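Long-range contacts in probable cell division protein WhiA (Thermotoga maritima, PDB 3HYI), which probably binds DNA and takes part in cell division and chromosome segregation, pairing a degenerate LAGLIDADG homing endonuclease domain with a helix-turn-helix domain: residues Gly34-Arg39 with Ile49-His54; Lys71-Ile76 with Ile91-Ser96. All blocks are in the same frame, centred on the assembly; numbering follows the deposited sequence.

Contact 1 of 2, residues Gly34-Arg39 with Ile49-His54; sequences GFIKAR and IVFSLH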
loop_
_atom_site.group_PDB
_atom_site.type_symbol
_atom_site.label_atom_id
_atom_site.label_comp_id
_atom_site.label_asym_id
_atom_site.label_seq_id
_atom_site.Cartn_x
_atom_site.Cartn_y
_atom_site.Cartn_z
ATOM N N GLY A 34 -23.781 -14.695 0.482
ATOM C CA GLY A 34 -22.581 -13.989 0.922
ATOM C C GLY A 34 -22.848 -13.112 2.132
ATOM O O GLY A 34 -22.089 -13.131 3.098
ATOM N N PHE A 35 -23.932 -12.339 2.067
ATOM C CA PHE A 35 -24.410 -11.550 3.210
ATOM C C PHE A 35 -24.737 -12.451 4.400
ATOM O O PHE A 35 -24.337 -12.164 5.532
ATOM C CB PHE A 35 -25.668 -10.754 2.837
ATOM C CG PHE A 35 -25.395 -9.414 2.204
ATOM C CD1 PHE A 35 -25.346 -8.264 2.982
ATOM C CD2 PHE A 35 -25.234 -9.296 0.830
ATOM C CE1 PHE A 35 -25.112 -7.016 2.402
ATOM C CE2 PHE A 35 -25.002 -8.053 0.242
ATOM C CZ PHE A 35 -24.942 -6.912 1.031
ATOM N N ILE A 36 -25.471 -13.533 4.135
ATOM C CA ILE A 36 -25.881 -14.481 5.177
ATOM C C ILE A 36 -24.679 -15.150 5.846
ATOM O O ILE A 36 -24.597 -15.190 7.074
ATOM C CB ILE A 36 -26.817 -15.578 4.619
ATOM C CG1 ILE A 36 -28.166 -14.983 4.208
ATOM C CG2 ILE A 36 -27.038 -16.679 5.657
ATOM C CD1 ILE A 36 -29.100 -15.983 3.555
ATOM N N LYS A 37 -23.757 -15.672 5.041
ATOM C CA LYS A 37 -22.571 -16.352 5.572
ATOM C C LYS A 37 -21.681 -15.413 6.392
ATOM O O LYS A 37 -21.160 -15.803 7.439
ATOM C CB LYS A 37 -21.749 -16.979 4.442
ATOM C CG LYS A 37 -22.392 -18.189 3.760
ATOM C CD LYS A 37 -22.717 -19.302 4.742
ATOM C CE LYS A 37 -22.911 -20.632 4.029
ATOM N NZ LYS A 37 -23.554 -21.653 4.910
ATOM N N ALA A 38 -21.516 -14.181 5.917
ATOM C CA ALA A 38 -20.641 -13.209 6.575
ATOM C C ALA A 38 -21.274 -12.572 7.816
ATOM O O ALA A 38 -20.642 -12.507 8.872
ATOM C CB ALA A 38 -20.217 -12.125 5.588
ATOM N N ARG A 39 -22.513 -12.101 7.687
ATOM C CA ARG A 39 -23.138 -11.293 8.744
ATOM C C ARG A 39 -24.564 -11.701 9.128
ATOM O O ARG A 39 -25.238 -10.977 9.863
ATOM C CB ARG A 39 -23.109 -9.815 8.330
ATOM C CG ARG A 39 -21.713 -9.189 8.341
ATOM C CD ARG A 39 -21.094 -9.207 9.741
ATOM N NE ARG A 39 -19.824 -8.487 9.810
ATOM C CZ ARG A 39 -19.701 -7.160 9.861
ATOM N NH1 ARG A 39 -20.772 -6.375 9.838
ATOM N NH2 ARG A 39 -18.492 -6.611 9.928
ATOM N N ILE A 49 -33.851 -14.093 9.479
ATOM C CA ILE A 49 -32.418 -13.881 9.378
ATOM C C ILE A 49 -32.144 -12.498 9.944
ATOM O O ILE A 49 -32.749 -11.519 9.507
ATOM C CB ILE A 49 -31.910 -13.919 7.922
ATOM C CG1 ILE A 49 -32.349 -15.207 7.224
ATOM C CG2 ILE A 49 -30.393 -13.802 7.898
ATOM C CD1 ILE A 49 -31.819 -15.345 5.812
ATOM N N VAL A 50 -31.249 -12.422 10.923
ATOM C CA VAL A 50 -30.802 -11.146 11.460
ATOM C C VAL A 50 -29.447 -10.794 10.848
ATOM O O VAL A 50 -28.468 -11.514 11.045
ATOM C CB VAL A 50 -30.681 -11.190 12.992
ATOM C CG1 VAL A 50 -29.974 -9.943 13.507
ATOM C CG2 VAL A 50 -32.062 -11.339 13.632
ATOM N N PHE A 51 -29.411 -9.694 10.095
ATOM C CA PHE A 51 -28.173 -9.179 9.514
ATOM C C PHE A 51 -27.628 -8.027 10.357
ATOM O O PHE A 51 -28.361 -7.099 10.691
ATOM C CB PHE A 51 -28.411 -8.674 8.090
ATOM C CG PHE A 51 -28.786 -9.751 7.113
ATOM C CD1 PHE A 51 -27.808 -10.457 6.431
ATOM C CD2 PHE A 51 -30.119 -10.044 6.860
ATOM C CE1 PHE A 51 -28.150 -11.447 5.519
ATOM C CE2 PHE A 51 -30.467 -11.035 5.951
ATOM C CZ PHE A 51 -29.480 -11.737 5.280
ATOM N N SER A 52 -26.341 -8.097 10.689
ATOM C CA SER A 52 -25.650 -7.028 11.408
ATOM C C SER A 52 -24.663 -6.376 10.447
ATOM O O SER A 52 -23.712 -7.019 10.016
ATOM C CB SER A 52 -24.908 -7.598 12.617
ATOM O OG SER A 52 -25.783 -8.349 13.443
ATOM N N LEU A 53 -24.893 -5.109 10.107
ATOM C CA LEU A 53 -24.107 -4.429 9.075
ATOM C C LEU A 53 -23.576 -3.081 9.551
ATOM O O LEU A 53 -24.326 -2.264 10.080
ATOM C CB LEU A 53 -24.958 -4.222 7.819
ATOM C CG LEU A 53 -25.514 -5.478 7.139
ATOM C CD1 LEU A 53 -26.441 -5.092 5.994
ATOM C CD2 LEU A 53 -24.392 -6.390 6.635
ATOM N N HIS A 54 -22.280 -2.851 9.350
ATOM C CA HIS A 54 -21.648 -1.578 9.703
ATOM C C HIS A 54 -21.584 -0.611 8.520
ATOM O O HIS A 54 -21.145 0.528 8.673
ATOM C CB HIS A 54 -20.249 -1.826 10.264
ATOM C CG HIS A 54 -20.249 -2.612 11.537
ATOM N ND1 HIS A 54 -20.373 -3.984 11.561
ATOM C CD2 HIS A 54 -20.160 -2.219 12.830
ATOM C CE1 HIS A 54 -20.351 -4.405 12.812
ATOM N NE2 HIS A 54 -20.221 -3.354 13.603
#

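Contact 2 of 2, residues Lys71-Ile76 with Ile91-Ser96; sequences KPVSEI and ITAEYS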
loop_
_atom_site.group_PDB
_atom_site.type_symbol
_atom_site.label_atom_id
_atom_site.label_comp_id
_atom_site.label_asym_id
_atom_site.label_seq_id
_atom_site.Cartn_x
_atom_site.Cartn_y
_atom_site.Cartn_z
ATOM N N LYS A 71 -39.134 -10.221 -1.325
ATOM C CA LYS A 71 -39.167 -10.714 0.048
ATOM C C LYS A 71 -39.180 -9.533 1.025
ATOM O O LYS A 71 -38.391 -8.599 0.875
ATOM C CB LYS A 71 -37.957 -11.606 0.316
ATOM C CG LYS A 71 -37.941 -12.905 -0.491
ATOM C CD LYS A 71 -38.809 -13.976 0.144
ATOM C CE LYS A 71 -38.685 -15.309 -0.588
ATOM N NZ LYS A 71 -39.376 -15.310 -1.913
ATOM N N PRO A 72 -40.079 -9.567 2.028
ATOM C CA PRO A 72 -40.199 -8.462 2.976
ATOM C C PRO A 72 -39.082 -8.423 4.017
ATOM O O PRO A 72 -38.671 -9.469 4.526
ATOM C CB PRO A 72 -41.539 -8.745 3.666
ATOM C CG PRO A 72 -41.667 -10.220 3.624
ATOM C CD PRO A 72 -41.042 -10.645 2.324
ATOM N N VAL A 73 -38.592 -7.222 4.314
ATOM C CA VAL A 73 -37.750 -7.004 5.484
ATOM C C VAL A 73 -38.651 -6.422 6.572
ATOM O O VAL A 73 -39.398 -5.472 6.331
ATOM C CB VAL A 73 -36.539 -6.085 5.184
ATOM C CG1 VAL A 73 -35.744 -6.625 4.002
ATOM C CG2 VAL A 73 -36.980 -4.659 4.924
ATOM N N SER A 74 -38.592 -7.014 7.760
ATOM C CA SER A 74 -39.542 -6.709 8.832
ATOM C C SER A 74 -39.096 -5.560 9.739
ATOM O O SER A 74 -39.936 -4.829 10.265
ATOM C CB SER A 74 -39.795 -7.963 9.673
ATOM O OG SER A 74 -38.576 -8.603 10.014
ATOM N N GLU A 75 -37.787 -5.407 9.924
ATOM C CA GLU A 75 -37.252 -4.411 10.850
ATOM C C GLU A 75 -35.869 -3.909 10.435
ATOM O O GLU A 75 -35.042 -4.672 9.938
ATOM C CB GLU A 75 -37.189 -4.994 12.268
ATOM C CG GLU A 75 -36.474 -4.108 13.290
ATOM C CD GLU A 75 -36.578 -4.640 14.704
ATOM O OE1 GLU A 75 -35.659 -5.368 15.140
ATOM O OE2 GLU A 75 -37.588 -4.340 15.376
ATOM N N ILE A 76 -35.644 -2.613 10.649
ATOM C CA ILE A 76 -34.339 -1.984 10.470
ATOM C C ILE A 76 -34.087 -1.065 11.666
ATOM O O ILE A 76 -34.774 -0.054 11.829
ATOM C CB ILE A 76 -34.273 -1.154 9.171
ATOM C CG1 ILE A 76 -34.676 -2.008 7.965
ATOM C CG2 ILE A 76 -32.873 -0.579 8.977
ATOM C CD1 ILE A 76 -34.437 -1.334 6.636
ATOM N N ILE A 91 -30.763 -5.550 10.395
ATOM C CA ILE A 91 -31.821 -5.771 9.416
ATOM C C ILE A 91 -32.386 -7.178 9.599
ATOM O O ILE A 91 -31.662 -8.167 9.469
ATOM C CB ILE A 91 -31.307 -5.581 7.973
ATOM C CG1 ILE A 91 -30.683 -4.189 7.813
ATOM C CG2 ILE A 91 -32.439 -5.774 6.970
ATOM C CD1 ILE A 91 -30.077 -3.929 6.449
ATOM N N THR A 92 -33.677 -7.254 9.921
ATOM C CA THR A 92 -34.365 -8.530 10.092
ATOM C C THR A 92 -35.236 -8.812 8.875
ATOM O O THR A 92 -36.078 -7.997 8.499
ATOM C CB THR A 92 -35.239 -8.539 11.358
ATOM O OG1 THR A 92 -34.421 -8.279 12.504
ATOM C CG2 THR A 92 -35.925 -9.888 11.531
ATOM N N ALA A 93 -35.019 -9.972 8.263
ATOM C CA ALA A 93 -35.747 -10.375 7.066
ATOM C C ALA A 93 -36.319 -11.774 7.234
ATOM O O ALA A 93 -35.906 -12.529 8.115
ATOM C CB ALA A 93 -34.834 -10.323 5.855
ATOM N N GLU A 94 -37.274 -12.108 6.371
ATOM C CA GLU A 94 -37.942 -13.402 6.408
ATOM C C GLU A 94 -37.042 -14.473 5.806
ATOM O O GLU A 94 -36.427 -14.255 4.761
ATOM C CB GLU A 94 -39.258 -13.327 5.635
ATOM C CG GLU A 94 -40.216 -14.478 5.908
ATOM C CD GLU A 94 -41.660 -14.118 5.603
ATOM O OE1 GLU A 94 -41.892 -13.293 4.691
ATOM O OE2 GLU A 94 -42.565 -14.659 6.276
ATOM N N TYR A 95 -36.960 -15.624 6.472
ATOM C CA TYR A 95 -36.186 -16.750 5.959
ATOM C C TYR A 95 -36.971 -17.497 4.884
ATOM O O TYR A 95 -38.178 -17.724 5.016
ATOM C CB TYR A 95 -35.792 -17.726 7.073
ATOM C CG TYR A 95 -35.094 -18.958 6.534
ATOM C CD1 TYR A 95 -33.791 -18.880 6.049
ATOM C CD2 TYR A 95 -35.746 -20.190 6.471
ATOM C CE1 TYR A 95 -33.146 -19.992 5.536
ATOM C CE2 TYR A 95 -35.107 -21.314 5.958
ATOM C CZ TYR A 95 -33.803 -21.203 5.491
ATOM O OH TYR A 95 -33.150 -22.299 4.979
ATOM N N SER A 96 -36.264 -17.876 3.825
ATOM C CA SER A 96 -36.807 -18.715 2.767
ATOM C C SER A 96 -35.788 -19.811 2.451
ATOM O O SER A 96 -34.591 -19.537 2.350
ATOM C CB SER A 96 -37.099 -17.867 1.526
ATOM O OG SER A 96 -37.469 -18.670 0.420
HETATM O O HOH W 1 -33.699 -5.858 13.027
#

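Contact 1 of 2, residues Gly34-Arg39 with Ile49-His54
Arg39 NH1 gives its hydrogens to two acceptors, the carbonyl Ser52 O near the end of the facing strand and the ring nitrogen His54 ND1 just past it, each 3.0 Å from Arg39 NH1. The bond to Ser52 O is nearly straight and lies in the guanidinium plane; that to His54 ND1 is more bent and tilts out of that plane, yet runs in the plane of the imidazole, which stands 85° from the guanidinium. Arginine is long enough for this: a bend at chi2 (-62°) curls CB, CG and CD past Ser52 O and brings NH1 back to it. A leucine here would probably leave Ser52 O and His54 ND1 without their shared donor and let the imidazole turn. At the main chain, Ser52 N donates to Arg39 O over 3.2 Å. On the buried side, flat Phe51 and branched Ile36 and Ile49 fill the space between helix and sheet: Phe51 CE1 lies 3.7 Å from Phe35 CB, and Ile36 CG1 meets Phe51 CZ. Nearer the start of the strand segment, Ile36 CD1 touches Ile49 CD1 at 3.6 Å, the chains crossing at about a right angle. A helix laid at 74° to a strand is here the helix-on-sheet packing of the LAGLIDADG homing endonuclease fold.

Contact 2 of 2, residues Lys71-Ile76 with Ile91-Ser96
Ile91, opposite Ile76 in a non-hydrogen-bonded antiparallel pair, puts CG1 4.4 Å from Ile76 CG2; its branched chain suits the apolar sheet face that helix 56-68 covers. Next comes Thr92, whose backbone does most of the joining. Thr92 N donates to Glu75 O over 2.9 Å, while Thr92 O receives Ser74 N at 2.8 Å and, weakly, Glu75 N. Two residues thus face one, a classic beta bulge in the hairpin of strands 73-79 and 88-94. The serine suits the bulge because its hydroxyl, turned between backbone N and carbonyl carbon (chi1 47°), also donates to the carbonyl: Ser74 OG sits 3.0 Å from Thr92 O, above the carbonyl plane and not on a lone pair. Thr92 reaches Glu75 through a water that donates to Glu75 OE1 (2.9 Å) and lies 2.6 Å from Thr92 OG1. Beyond the bulge Ala93 pairs with Val73, the small Ala93 CB lying 4.2 Å from Val73 CG1. Glu94, its chain extended, crosses Pro72 obliquely; its OE1 touches Pro72 CG and is hydrogen-bonded to a bound glycerol. Finally, Ser96 CB rests against the methylene Lys71 CE at 3.7 Å, while Ser96 OG bonds to Ser98 OG.

Contact 1 closes before contact 2 opens along the chain, and their centres lie 12 Å apart within the N-terminal LAGLIDADG-like domain. Both use one four-stranded antiparallel sheet, ordered 40-43, 48-53, 88-94, 73-79. Contact 1 seats the C-terminal part of helix 25-39 on the inner strand 48-53; contact 2 pairs strand 88-94 with the outermost strand 73-79, closing the sheet on that side. The central strands join them directly: Phe51 N lies 2.8 Å from Ile91 O and Ile49 N 2.9 Å from Ala93 O, both probable hydrogen bonds, and Leu53 CD1 packs on Ile91 CD1. Together they build part of the degenerate LAGLIDADG domain, consistent with descent from a homing endonuclease.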